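Local structure of exodeoxyribonuclease (Neisseria meningitidis, 2JC5) at residues 190-195 with 217-222. The protein probably cleaves DNA at abasic sites as an AP endonuclease of the AP/ExoA repair family, using magnesium or manganese ions. Sequence-based numbering, arbitrary orientation.
Sequences DMWRTL and GWRIDY. With BCN (bicine), chain C.
Arg-219 reaches the start of helix 191-195 to pair with Asp-190, a compact example of a buried carboxylate matched oxygen by oxygen. From CB the chain runs extended, CG lying anti to the backbone N (chi1 -173°), and reaches the first neighbour at CD, which lies 3.8 Å from CD1 of Trp-192. A bend at chi3 then turns the guanidinium so that this same CD1 sits over one of its faces. NE, at the inner end of the group, forms a salt bridge with Asp-158. That carboxylate also takes NH2 of Arg-193, so the 3.5 Å approach of Arg-193 NH2 to Arg-219 NE is two donors converging on a shared anion. At the tip the grip is end-on: Arg-219 NH1 donates to Asp-190 OD1 at 2.9 Å and Arg-219 NH2 to Asp-190 OD2 at 2.8 Å. Both oxygens are met on their syn sides, and the two bonds hold carboxylate and guanidinium near one plane (23° apart), restricting their rotation. NH2 has a further, weak bond to a water whose oxygen lies 2.9 Å from Arg-193 NE. The ring of Tyr-222 turns its edge to the same carboxylate, Tyr-222 CE2 lying 3.4 Å from Asp-190 OD2 with the two planes 59° apart, while its hydroxyl bonds to Ile-152 O. Asp-190 is also the N-cap of helix 191-195, and the pair thus ties that short helix to strand 217-225, which also carries Asp-221, predicted to be important for catalysis. Met-191 and Trp-192 also pack against strands 233-238 and 250-254, which belong to the other sheet of the two-sheet DNase I-like fold.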
loop_
_atom_site.group_PDB
_atom_site.type_symbol
_atom_site.label_atom_id
_atom_site.label_comp_id
_atom_site.label_asym_id
_atom_site.label_seq_id
_atom_site.Cartn_x
_atom_site.Cartn_y
_atom_site.Cartn_z
ATOM N N ASP A 190 2.543 -11.075 6.132
ATOM C CA ASP A 190 2.842 -9.673 6.383
ATOM C C ASP A 190 4.358 -9.585 6.285
ATOM O O ASP A 190 5.083 -9.992 7.194
ATOM C CB ASP A 190 2.285 -9.322 7.774
ATOM C CG ASP A 190 2.663 -7.957 8.244
ATOM O OD1 ASP A 190 3.493 -7.292 7.582
ATOM O OD2 ASP A 190 2.103 -7.558 9.303
ATOM N N MET A 191 4.849 -9.081 5.164
ATOM C CA MET A 191 6.251 -9.300 4.827
ATOM C C MET A 191 7.196 -8.655 5.832
ATOM O O MET A 191 8.204 -9.259 6.224
ATOM C CB MET A 191 6.564 -8.815 3.416
ATOM C CG MET A 191 7.689 -9.578 2.757
ATOM S SD MET A 191 7.396 -11.363 2.541
ATOM C CE MET A 191 8.388 -12.132 3.839
ATOM N N TRP A 192 6.880 -7.431 6.250
ATOM C CA TRP A 192 7.723 -6.733 7.203
ATOM C C TRP A 192 7.829 -7.503 8.521
ATOM O O TRP A 192 8.920 -7.716 9.067
ATOM C CB TRP A 192 7.193 -5.324 7.510
ATOM C CG TRP A 192 8.055 -4.644 8.513
ATOM C CD1 TRP A 192 7.893 -4.619 9.863
ATOM C CD2 TRP A 192 9.296 -3.974 8.241
ATOM N NE1 TRP A 192 8.948 -3.937 10.454
ATOM C CE2 TRP A 192 9.817 -3.529 9.478
ATOM C CE3 TRP A 192 10.008 -3.692 7.069
ATOM C CZ2 TRP A 192 10.995 -2.815 9.573
ATOM C CZ3 TRP A 192 11.182 -2.977 7.172
ATOM C CH2 TRP A 192 11.675 -2.560 8.419
ATOM N N ARG A 193 6.682 -7.908 9.052
ATOM C CA ARG A 193 6.654 -8.523 10.380
ATOM C C ARG A 193 7.305 -9.887 10.339
ATOM O O ARG A 193 7.911 -10.315 11.322
ATOM C CB ARG A 193 5.218 -8.624 10.875
ATOM C CG ARG A 193 5.042 -9.192 12.248
ATOM C CD ARG A 193 5.821 -8.490 13.310
ATOM N NE ARG A 193 5.506 -7.071 13.413
ATOM C CZ ARG A 193 6.384 -6.072 13.384
ATOM N NH1 ARG A 193 7.687 -6.273 13.222
ATOM N NH2 ARG A 193 5.939 -4.821 13.509
ATOM N N THR A 194 7.210 -10.563 9.197
ATOM C CA THR A 194 7.841 -11.860 9.041
ATOM C C THR A 194 9.348 -11.728 8.940
ATOM O O THR A 194 10.092 -12.506 9.561
ATOM C CB THR A 194 7.223 -12.622 7.856
ATOM O OG1 THR A 194 5.894 -13.001 8.226
ATOM C CG2 THR A 194 8.004 -13.880 7.524
ATOM N N LEU A 195 9.814 -10.759 8.162
ATOM C CA LEU A 195 11.256 -10.516 8.033
ATOM C C LEU A 195 11.901 -10.067 9.347
ATOM O O LEU A 195 13.018 -10.485 9.654
ATOM C CB LEU A 195 11.557 -9.454 6.960
ATOM C CG LEU A 195 11.417 -9.910 5.512
ATOM C CD1 LEU A 195 11.431 -8.745 4.556
ATOM C CD2 LEU A 195 12.530 -10.914 5.162
ATOM N N GLY A 217 4.358 7.030 15.622
ATOM C CA GLY A 217 4.113 6.374 14.360
ATOM C C GLY A 217 3.170 5.197 14.432
ATOM O O GLY A 217 2.873 4.652 15.510
ATOM N N TRP A 218 2.711 4.808 13.244
ATOM C CA TRP A 218 1.902 3.631 13.065
ATOM C C TRP A 218 2.423 2.875 11.859
ATOM O O TRP A 218 2.785 3.496 10.857
ATOM C CB TRP A 218 0.450 3.989 12.732
ATOM C CG TRP A 218 -0.328 4.814 13.706
ATOM C CD1 TRP A 218 0.012 6.026 14.251
ATOM C CD2 TRP A 218 -1.658 4.533 14.153
ATOM N NE1 TRP A 218 -1.006 6.478 15.057
ATOM C CE2 TRP A 218 -2.047 5.590 15.002
ATOM C CE3 TRP A 218 -2.553 3.471 13.933
ATOM C CZ2 TRP A 218 -3.289 5.619 15.628
ATOM C CZ3 TRP A 218 -3.788 3.515 14.532
ATOM C CH2 TRP A 218 -4.144 4.571 15.384
ATOM N N ARG A 219 2.411 1.545 11.922
ATOM C CA ARG A 219 2.692 0.730 10.746
ATOM C C ARG A 219 1.351 0.337 10.116
ATOM O O ARG A 219 0.678 -0.609 10.555
ATOM C CB ARG A 219 3.503 -0.513 11.102
ATOM C CG ARG A 219 3.949 -1.275 9.859
ATOM C CD ARG A 219 4.860 -2.395 10.220
ATOM N NE ARG A 219 4.150 -3.478 10.878
ATOM C CZ ARG A 219 3.688 -4.562 10.265
ATOM N NH1 ARG A 219 3.859 -4.728 8.947
ATOM N NH2 ARG A 219 3.062 -5.485 10.984
ATOM N N ILE A 220 0.935 1.116 9.123
ATOM C CA ILE A 220 -0.334 0.888 8.429
ATOM C C ILE A 220 -0.159 0.554 6.942
ATOM O O ILE A 220 -1.148 0.273 6.266
ATOM C CB ILE A 220 -1.320 2.057 8.637
ATOM C CG1 ILE A 220 -0.710 3.380 8.167
ATOM C CG2 ILE A 220 -1.764 2.118 10.101
ATOM C CD1 ILE A 220 -1.704 4.564 8.172
ATOM N N ASP A 221 1.083 0.585 6.452
ATOM C CA ASP A 221 1.417 0.213 5.082
ATOM C C ASP A 221 2.041 -1.164 5.120
ATOM O O ASP A 221 2.829 -1.466 6.024
ATOM C CB ASP A 221 2.375 1.231 4.487
ATOM C CG ASP A 221 1.763 2.624 4.421
ATOM O OD1 ASP A 221 1.062 2.925 3.419
ATOM O OD2 ASP A 221 1.965 3.430 5.362
ATOM N N TYR A 222 1.668 -1.996 4.161
ATOM C CA TYR A 222 2.079 -3.401 4.133
ATOM C C TYR A 222 2.440 -3.846 2.735
ATOM O O TYR A 222 1.951 -3.300 1.747
ATOM C CB TYR A 222 0.938 -4.337 4.551
ATOM C CG TYR A 222 0.377 -4.196 5.925
ATOM C CD1 TYR A 222 -0.504 -3.166 6.238
ATOM C CD2 TYR A 222 0.676 -5.117 6.917
ATOM C CE1 TYR A 222 -1.024 -3.046 7.496
ATOM C CE2 TYR A 222 0.138 -5.003 8.174
ATOM C CZ TYR A 222 -0.725 -3.970 8.458
ATOM O OH TYR A 222 -1.280 -3.886 9.720
HETATM N N1 BCN C . -5.768 6.472 10.583
HETATM C C1 BCN C . -6.489 5.272 10.099
HETATM C C2 BCN C . -7.946 5.539 9.809
HETATM O O21 BCN C . -8.624 4.607 9.290
HETATM O O22 BCN C . -8.417 6.655 10.086
HETATM C C3 BCN C . -4.812 7.009 9.604
HETATM C C4 BCN C . -5.515 8.035 8.737
HETATM O O4 BCN C . -6.189 9.056 9.514
HETATM C C5 BCN C . -5.087 6.196 11.898
HETATM C C6 BCN C . -5.004 7.462 12.739
HETATM O O6 BCN C . -6.193 8.248 12.643
HETATM O O HOH W 1 2.606 -7.148 13.797
#